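PDB 5V8K: p800 reaction center core protein from Heliobacterium modesticaldum, which forms the homodimeric core of a photosynthetic reaction center, binding bacteriochlorophylls and a 4Fe-4S cluster. Local coordinates for residues A[307-321]-A[393-407]. Residues are numbered along the deposited sequence; the frame is centred on the assembly and turned at random.
Sequences RCYDHEFQKKFLALI and MVPMWRMVFFSKVSP. With GBF (Bacteriochlorophyll g), chain T.
Gln-314 reaches from its helix into the turn after helix 376-401, where its NE2 donates to two backbone carbonyls, Phe-401 O at 2.7 Å and Val-405 O at 3.0 Å; both bonds are bent. The other end of the amide is held too: Gln-314 OE1 accepts a nearly straight bond from His-311 ND1 (2.9 Å), in the plane of the imidazole, which fixes the amide's rotation. His-311 NE2 continues to Thr-410, and Pro-407 CA sits over the centre of the imidazole face in a CH-pi contact. A water links Cys-308 O, Phe-401 O and Lys-404 N beside this grip. The guanidinium of Arg-398 is bound by the second subunit, through a hydrogen bond to the backbone O of Ser-545 and a salt bridge with Glu-548 of that subunit. The pairing is one of two antiparallel neighbouring helices in the transmembrane bundle of a PsaA/PsaB-like reaction center; the axes of 311-321 and 393-401 approach to 9.7 Å at 159°, and an aromatic cluster of edge-to-face pairs runs along them. The edge of Phe-313 meets the face of Phe-401 (CE1 to CE2, 3.9 Å), Phe-401 turns its own edge to the face of Phe-317, and Phe-317 brings its edge over the indole of Trp-397, CE2 lying 3.4 Å from CD2. With CG anti to the backbone N (chi1 -174°), the Phe-317 ring reaches this indole face; the opposite face carries the bacteriochlorophyll methyl CMB, 3.2 Å from Trp-397 CE2. Were Trp-397 an alanine, the edge of Phe-317 and that methyl would probably lose the indole that lies between them. Beyond the rings, Leu-318 CD2 packs against both Arg-398 CG and the Phe-402 ring, and Ile-321 CG2 meets Val-394 CG2 at 3.6 Å.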
loop_
_atom_site.group_PDB
_atom_site.type_symbol
_atom_site.label_atom_id
_atom_site.label_comp_id
_atom_site.label_asym_id
_atom_site.label_seq_id
_atom_site.Cartn_x
_atom_site.Cartn_y
_atom_site.Cartn_z
ATOM N N ARG A 307 10.696 -3.119 -37.109
ATOM C CA ARG A 307 10.223 -2.213 -36.072
ATOM C C ARG A 307 10.950 -2.444 -34.756
ATOM O O ARG A 307 11.172 -1.495 -33.994
ATOM C CB ARG A 307 8.711 -2.385 -35.883
ATOM C CG ARG A 307 7.902 -1.802 -36.996
ATOM C CD ARG A 307 6.487 -2.329 -37.006
ATOM N NE ARG A 307 5.673 -1.577 -37.949
ATOM C CZ ARG A 307 4.438 -1.899 -38.303
ATOM N NH1 ARG A 307 3.858 -2.979 -37.795
ATOM N NH2 ARG A 307 3.787 -1.140 -39.176
ATOM N N CYS A 308 11.287 -3.700 -34.450
ATOM C CA CYS A 308 12.009 -3.998 -33.218
ATOM C C CYS A 308 13.436 -3.455 -33.216
ATOM O O CYS A 308 14.109 -3.549 -32.182
ATOM C CB CYS A 308 12.061 -5.498 -32.962
ATOM S SG CYS A 308 10.486 -6.262 -32.566
ATOM N N TYR A 309 13.917 -2.909 -34.337
ATOM C CA TYR A 309 15.201 -2.226 -34.375
ATOM C C TYR A 309 15.091 -0.746 -34.701
ATOM O O TYR A 309 16.118 -0.062 -34.712
ATOM C CB TYR A 309 16.141 -2.888 -35.405
ATOM C CG TYR A 309 16.648 -4.236 -34.950
ATOM C CD1 TYR A 309 17.777 -4.340 -34.155
ATOM C CD2 TYR A 309 15.993 -5.410 -35.313
ATOM C CE1 TYR A 309 18.250 -5.579 -33.729
ATOM C CE2 TYR A 309 16.454 -6.650 -34.898
ATOM C CZ TYR A 309 17.580 -6.727 -34.099
ATOM O OH TYR A 309 18.045 -7.954 -33.680
ATOM N N ASP A 310 13.905 -0.224 -34.984
ATOM C CA ASP A 310 13.783 1.131 -35.504
ATOM C C ASP A 310 13.375 2.074 -34.375
ATOM O O ASP A 310 12.221 2.072 -33.950
ATOM C CB ASP A 310 12.792 1.141 -36.660
ATOM C CG ASP A 310 12.433 2.534 -37.116
ATOM O OD1 ASP A 310 12.824 3.513 -36.455
ATOM O OD2 ASP A 310 11.736 2.648 -38.142
ATOM N N HIS A 311 14.322 2.903 -33.920
ATOM C CA HIS A 311 14.085 3.734 -32.741
ATOM C C HIS A 311 13.073 4.832 -32.999
ATOM O O HIS A 311 12.358 5.233 -32.072
ATOM C CB HIS A 311 15.369 4.370 -32.240
ATOM C CG HIS A 311 16.396 3.387 -31.772
ATOM N ND1 HIS A 311 16.074 2.182 -31.186
ATOM C CD2 HIS A 311 17.748 3.450 -31.789
ATOM C CE1 HIS A 311 17.190 1.534 -30.887
ATOM N NE2 HIS A 311 18.215 2.288 -31.235
ATOM N N GLU A 312 12.948 5.313 -34.229
ATOM C CA GLU A 312 11.925 6.319 -34.462
ATOM C C GLU A 312 10.527 5.691 -34.440
ATOM O O GLU A 312 9.594 6.287 -33.908
ATOM C CB GLU A 312 12.191 7.060 -35.764
ATOM C CG GLU A 312 12.082 8.612 -35.624
ATOM C CD GLU A 312 13.115 9.274 -34.631
ATOM O OE1 GLU A 312 14.114 8.612 -34.225
ATOM O OE2 GLU A 312 12.923 10.475 -34.263
ATOM N N PHE A 313 10.361 4.488 -34.999
ATOM C CA PHE A 313 9.077 3.813 -34.873
ATOM C C PHE A 313 8.728 3.560 -33.407
ATOM O O PHE A 313 7.604 3.814 -32.984
ATOM C CB PHE A 313 9.063 2.488 -35.646
ATOM C CG PHE A 313 7.856 1.666 -35.342
ATOM C CD1 PHE A 313 7.863 0.805 -34.254
ATOM C CD2 PHE A 313 6.698 1.789 -36.091
ATOM C CE1 PHE A 313 6.736 0.056 -33.914
ATOM C CE2 PHE A 313 5.559 1.043 -35.768
ATOM C CZ PHE A 313 5.588 0.168 -34.678
ATOM N N GLN A 314 9.696 3.113 -32.613
ATOM C CA GLN A 314 9.457 2.803 -31.212
ATOM C C GLN A 314 8.944 4.007 -30.429
ATOM O O GLN A 314 8.011 3.888 -29.609
ATOM C CB GLN A 314 10.747 2.275 -30.605
ATOM C CG GLN A 314 11.104 0.900 -31.098
ATOM C CD GLN A 314 12.488 0.495 -30.671
ATOM O OE1 GLN A 314 13.414 1.332 -30.606
ATOM N NE2 GLN A 314 12.652 -0.784 -30.377
ATOM N N LYS A 315 9.566 5.171 -30.628
ATOM C CA LYS A 315 9.156 6.363 -29.887
ATOM C C LYS A 315 7.803 6.873 -30.363
ATOM O O LYS A 315 6.954 7.227 -29.547
ATOM C CB LYS A 315 10.203 7.463 -30.002
ATOM C CG LYS A 315 11.577 7.092 -29.486
ATOM C CD LYS A 315 12.401 8.320 -29.225
ATOM C CE LYS A 315 13.854 8.136 -29.503
ATOM N NZ LYS A 315 14.173 8.380 -30.931
ATOM N N LYS A 316 7.592 6.945 -31.680
ATOM C CA LYS A 316 6.317 7.423 -32.204
ATOM C C LYS A 316 5.177 6.527 -31.736
ATOM O O LYS A 316 4.124 7.007 -31.306
ATOM C CB LYS A 316 6.334 7.450 -33.734
ATOM C CG LYS A 316 7.385 8.321 -34.357
ATOM C CD LYS A 316 7.024 8.643 -35.797
ATOM C CE LYS A 316 8.195 9.242 -36.565
ATOM N NZ LYS A 316 7.885 9.202 -38.052
ATOM N N PHE A 317 5.370 5.216 -31.850
ATOM C CA PHE A 317 4.325 4.279 -31.489
ATOM C C PHE A 317 4.064 4.293 -29.989
ATOM O O PHE A 317 2.912 4.385 -29.553
ATOM C CB PHE A 317 4.694 2.880 -31.958
ATOM C CG PHE A 317 3.609 1.904 -31.751
ATOM C CD1 PHE A 317 2.625 1.727 -32.698
ATOM C CD2 PHE A 317 3.546 1.181 -30.586
ATOM C CE1 PHE A 317 1.596 0.811 -32.475
ATOM C CE2 PHE A 317 2.520 0.288 -30.362
ATOM C CZ PHE A 317 1.552 0.110 -31.310
ATOM N N LEU A 318 5.112 4.183 -29.174
ATOM C CA LEU A 318 4.849 4.209 -27.742
ATOM C C LEU A 318 4.313 5.558 -27.295
ATOM O O LEU A 318 3.470 5.606 -26.404
ATOM C CB LEU A 318 6.087 3.847 -26.935
ATOM C CG LEU A 318 5.771 3.421 -25.506
ATOM C CD1 LEU A 318 4.962 2.151 -25.490
ATOM C CD2 LEU A 318 7.051 3.213 -24.656
ATOM N N ALA A 319 4.755 6.661 -27.917
ATOM C CA ALA A 319 4.205 7.958 -27.547
ATOM C C ALA A 319 2.722 8.025 -27.851
ATOM O O ALA A 319 1.970 8.706 -27.152
ATOM C CB ALA A 319 4.950 9.102 -28.281
ATOM N N LEU A 320 2.296 7.405 -28.934
ATOM C CA LEU A 320 0.883 7.427 -29.240
ATOM C C LEU A 320 0.068 6.676 -28.170
ATOM O O LEU A 320 -0.990 7.149 -27.755
ATOM C CB LEU A 320 0.669 6.843 -30.628
ATOM C CG LEU A 320 -0.802 6.789 -31.037
ATOM C CD1 LEU A 320 -1.360 8.207 -31.112
ATOM C CD2 LEU A 320 -0.946 6.123 -32.386
ATOM N N ILE A 321 0.577 5.534 -27.687
ATOM C CA ILE A 321 -0.057 4.793 -26.596
ATOM C C ILE A 321 -0.145 5.644 -25.330
ATOM O O ILE A 321 -1.174 5.648 -24.638
ATOM C CB ILE A 321 0.716 3.492 -26.339
ATOM C CG1 ILE A 321 0.634 2.564 -27.566
ATOM C CG2 ILE A 321 0.208 2.796 -25.102
ATOM C CD1 ILE A 321 -0.783 2.358 -28.152
ATOM N N MET A 393 -1.482 -0.897 -21.731
ATOM C CA MET A 393 -0.822 -1.213 -22.994
ATOM C C MET A 393 0.607 -0.651 -23.088
ATOM O O MET A 393 1.366 -1.092 -23.971
ATOM C CB MET A 393 -1.626 -0.672 -24.185
ATOM C CG MET A 393 -2.865 -1.475 -24.587
ATOM S SD MET A 393 -3.417 -1.042 -26.261
ATOM C CE MET A 393 -4.040 0.609 -25.969
ATOM N N VAL A 394 0.996 0.298 -22.229
ATOM C CA VAL A 394 2.355 0.875 -22.321
ATOM C C VAL A 394 3.382 -0.230 -22.055
ATOM O O VAL A 394 4.233 -0.474 -22.917
ATOM C CB VAL A 394 2.543 2.086 -21.378
ATOM C CG1 VAL A 394 4.003 2.492 -21.250
ATOM C CG2 VAL A 394 1.727 3.292 -21.906
ATOM N N PRO A 395 3.342 -0.940 -20.919
ATOM C CA PRO A 395 4.258 -2.085 -20.776
ATOM C C PRO A 395 4.019 -3.195 -21.803
ATOM O O PRO A 395 4.982 -3.864 -22.201
ATOM C CB PRO A 395 4.026 -2.588 -19.338
ATOM C CG PRO A 395 2.747 -1.971 -18.875
ATOM C CD PRO A 395 2.574 -0.684 -19.698
ATOM N N MET A 396 2.787 -3.374 -22.286
ATOM C CA MET A 396 2.506 -4.434 -23.258
ATOM C C MET A 396 3.214 -4.181 -24.586
ATOM O O MET A 396 3.800 -5.099 -25.177
ATOM C CB MET A 396 1.001 -4.578 -23.476
ATOM C CG MET A 396 0.255 -4.981 -22.225
ATOM S SD MET A 396 -1.538 -5.108 -22.440
ATOM C CE MET A 396 -1.535 -6.540 -23.462
ATOM N N TRP A 397 3.152 -2.948 -25.089
ATOM C CA TRP A 397 3.812 -2.687 -26.357
ATOM C C TRP A 397 5.329 -2.605 -26.204
ATOM O O TRP A 397 6.050 -2.870 -27.171
ATOM C CB TRP A 397 3.256 -1.436 -27.026
ATOM C CG TRP A 397 1.880 -1.681 -27.581
ATOM C CD1 TRP A 397 0.704 -1.174 -27.103
ATOM C CD2 TRP A 397 1.529 -2.499 -28.711
ATOM N NE1 TRP A 397 -0.341 -1.600 -27.864
ATOM C CE2 TRP A 397 0.128 -2.409 -28.868
ATOM C CE3 TRP A 397 2.255 -3.286 -29.610
ATOM C CZ2 TRP A 397 -0.569 -3.113 -29.861
ATOM C CZ3 TRP A 397 1.556 -3.963 -30.630
ATOM C CH2 TRP A 397 0.156 -3.872 -30.732
ATOM N N ARG A 398 5.825 -2.365 -24.993
ATOM C CA ARG A 398 7.263 -2.465 -24.762
ATOM C C ARG A 398 7.751 -3.923 -24.775
ATOM O O ARG A 398 8.845 -4.201 -25.280
ATOM C CB ARG A 398 7.615 -1.761 -23.447
ATOM C CG ARG A 398 7.482 -0.208 -23.521
ATOM C CD ARG A 398 7.612 0.406 -22.149
ATOM N NE ARG A 398 8.967 0.317 -21.618
ATOM C CZ ARG A 398 9.368 0.966 -20.525
ATOM N NH1 ARG A 398 8.516 1.743 -19.886
ATOM N NH2 ARG A 398 10.635 0.906 -20.098
ATOM N N MET A 399 6.960 -4.866 -24.229
ATOM C CA MET A 399 7.230 -6.298 -24.397
ATOM C C MET A 399 7.443 -6.633 -25.855
ATOM O O MET A 399 8.411 -7.313 -26.221
ATOM C CB MET A 399 6.064 -7.159 -23.859
ATOM C CG MET A 399 6.052 -7.439 -22.386
ATOM S SD MET A 399 4.800 -8.732 -21.929
ATOM C CE MET A 399 3.228 -7.905 -22.036
ATOM N N VAL A 400 6.539 -6.144 -26.703
ATOM C CA VAL A 400 6.528 -6.495 -28.118
ATOM C C VAL A 400 7.716 -5.886 -28.856
ATOM O O VAL A 400 8.358 -6.560 -29.665
ATOM C CB VAL A 400 5.198 -6.060 -28.749
ATOM C CG1 VAL A 400 5.222 -6.290 -30.258
ATOM C CG2 VAL A 400 4.041 -6.805 -28.096
ATOM N N PHE A 401 8.018 -4.597 -28.615
ATOM C CA PHE A 401 8.923 -3.845 -29.489
ATOM C C PHE A 401 10.213 -3.335 -28.839
ATOM O O PHE A 401 11.131 -2.930 -29.575
ATOM C CB PHE A 401 8.187 -2.641 -30.099
ATOM C CG PHE A 401 7.174 -3.006 -31.144
ATOM C CD1 PHE A 401 7.521 -3.800 -32.231
ATOM C CD2 PHE A 401 5.876 -2.554 -31.043
ATOM C CE1 PHE A 401 6.585 -4.138 -33.218
ATOM C CE2 PHE A 401 4.922 -2.886 -32.007
ATOM C CZ PHE A 401 5.270 -3.693 -33.094
ATOM N N PHE A 402 10.327 -3.356 -27.511
ATOM C CA PHE A 402 11.505 -2.868 -26.807
ATOM C C PHE A 402 12.380 -3.961 -26.186
ATOM O O PHE A 402 13.304 -3.639 -25.432
ATOM C CB PHE A 402 11.090 -1.902 -25.690
ATOM C CG PHE A 402 10.639 -0.536 -26.159
ATOM C CD1 PHE A 402 9.649 -0.390 -27.120
ATOM C CD2 PHE A 402 11.151 0.608 -25.560
ATOM C CE1 PHE A 402 9.230 0.869 -27.510
ATOM C CE2 PHE A 402 10.717 1.857 -25.941
ATOM C CZ PHE A 402 9.750 1.990 -26.912
ATOM N N SER A 403 12.110 -5.235 -26.441
ATOM C CA SER A 403 12.719 -6.283 -25.630
ATOM C C SER A 403 14.049 -6.784 -26.179
ATOM O O SER A 403 14.774 -7.479 -25.471
ATOM C CB SER A 403 11.734 -7.448 -25.468
ATOM O OG SER A 403 10.724 -7.083 -24.532
ATOM N N LYS A 404 14.425 -6.378 -27.383
ATOM C CA LYS A 404 15.746 -6.655 -27.922
ATOM C C LYS A 404 16.625 -5.405 -27.915
ATOM O O LYS A 404 17.701 -5.399 -27.310
ATOM C CB LYS A 404 15.596 -7.202 -29.335
ATOM C CG LYS A 404 16.907 -7.498 -30.040
ATOM C CD LYS A 404 17.572 -8.704 -29.461
ATOM C CE LYS A 404 18.597 -9.259 -30.459
ATOM N NZ LYS A 404 19.176 -10.502 -29.929
ATOM N N VAL A 405 16.196 -4.346 -28.604
ATOM C CA VAL A 405 16.877 -3.064 -28.526
ATOM C C VAL A 405 15.833 -1.976 -28.334
ATOM O O VAL A 405 14.639 -2.158 -28.597
ATOM C CB VAL A 405 17.766 -2.773 -29.757
ATOM C CG1 VAL A 405 18.832 -3.836 -29.928
ATOM C CG2 VAL A 405 16.942 -2.685 -31.015
ATOM N N SER A 406 16.285 -0.859 -27.788
ATOM C CA SER A 406 15.429 0.285 -27.549
ATOM C C SER A 406 16.272 1.533 -27.633
ATOM O O SER A 406 17.518 1.454 -27.691
ATOM C CB SER A 406 14.737 0.191 -26.183
ATOM O OG SER A 406 15.673 0.454 -25.159
ATOM N N PRO A 407 15.667 2.713 -27.674
ATOM C CA PRO A 407 16.473 3.933 -27.635
ATOM C C PRO A 407 17.350 3.988 -26.395
ATOM O O PRO A 407 18.449 4.546 -26.452
ATOM C CB PRO A 407 15.429 5.055 -27.666
ATOM C CG PRO A 407 14.186 4.415 -28.195
ATOM C CD PRO A 407 14.226 2.996 -27.834
HETATM MG MG GBF T . -2.457 -9.058 -30.567
HETATM C CHA GBF T . -0.397 -10.844 -32.775
HETATM C CHB GBF T . 0.246 -7.660 -29.274
HETATM C CHC GBF T . -4.695 -7.038 -28.971
HETATM C CHD GBF T . -5.255 -10.665 -32.223
HETATM N NA GBF T . -0.519 -9.204 -30.937
HETATM C C1A GBF T . 0.220 -9.876 -31.822
HETATM C C2A GBF T . 1.665 -9.562 -31.978
HETATM C C3A GBF T . 1.840 -9.000 -30.563
HETATM C C4A GBF T . 0.435 -8.600 -30.237
HETATM C CMA GBF T . 2.345 -10.021 -29.548
HETATM C CAA GBF T . 1.944 -8.607 -33.164
HETATM C CBA GBF T . 1.401 -7.192 -32.968
HETATM C CGA GBF T . 1.821 -6.342 -34.148
HETATM O O1A GBF T . 2.991 -6.333 -34.515
HETATM O O2A GBF T . 1.006 -5.164 -34.389
HETATM N NB GBF T . -2.236 -7.397 -29.397
HETATM C C1B GBF T . -1.051 -7.064 -28.832
HETATM C C2B GBF T . -1.268 -6.007 -27.981
HETATM C C3B GBF T . -2.638 -5.826 -27.913
HETATM C C4B GBF T . -3.235 -6.814 -28.731
HETATM C CMB GBF T . -0.197 -5.205 -27.272
HETATM C CAB GBF T . -3.194 -4.734 -27.103
HETATM C CBB GBF T . -4.401 -4.217 -27.148
HETATM N NC GBF T . -4.497 -8.905 -30.625
HETATM C C1C GBF T . -5.234 -8.073 -29.893
HETATM C C2C GBF T . -6.722 -8.082 -29.830
HETATM C C3C GBF T . -6.724 -9.121 -30.849
HETATM C C4C GBF T . -5.481 -9.593 -31.249
HETATM C CMC GBF T . -7.165 -8.664 -28.463
HETATM C CAC GBF T . -8.000 -9.666 -31.353
HETATM C CBC GBF T . -9.318 -9.104 -30.879
HETATM N ND GBF T . -2.861 -10.346 -32.069
HETATM C C1D GBF T . -3.881 -10.979 -32.644
HETATM C C2D GBF T . -3.633 -12.095 -33.798
HETATM C C3D GBF T . -2.254 -11.881 -33.707
HETATM C C4D GBF T . -1.792 -10.928 -32.747
HETATM C CMD GBF T . -4.492 -12.965 -34.641
HETATM C CAD GBF T . -1.064 -12.337 -34.460
HETATM O OBD GBF T . -0.883 -13.301 -35.277
HETATM C CBD GBF T . 0.161 -11.777 -33.783
HETATM C CGD GBF T . 0.993 -12.799 -33.062
HETATM O O1D GBF T . 0.805 -13.102 -31.896
HETATM O O2D GBF T . 2.054 -13.490 -33.730
HETATM C CED GBF T . 2.113 -14.895 -33.481
HETATM C C1 GBF T . 1.461 -4.017 -35.101
HETATM C C2 GBF T . 0.671 -2.856 -34.554
HETATM C C3 GBF T . -0.596 -2.610 -34.924
HETATM C C4 GBF T . -1.296 -3.475 -35.929
HETATM C C5 GBF T . -1.336 -1.440 -34.316
HETATM O O HOH W 1 13.381 -4.824 -29.628
#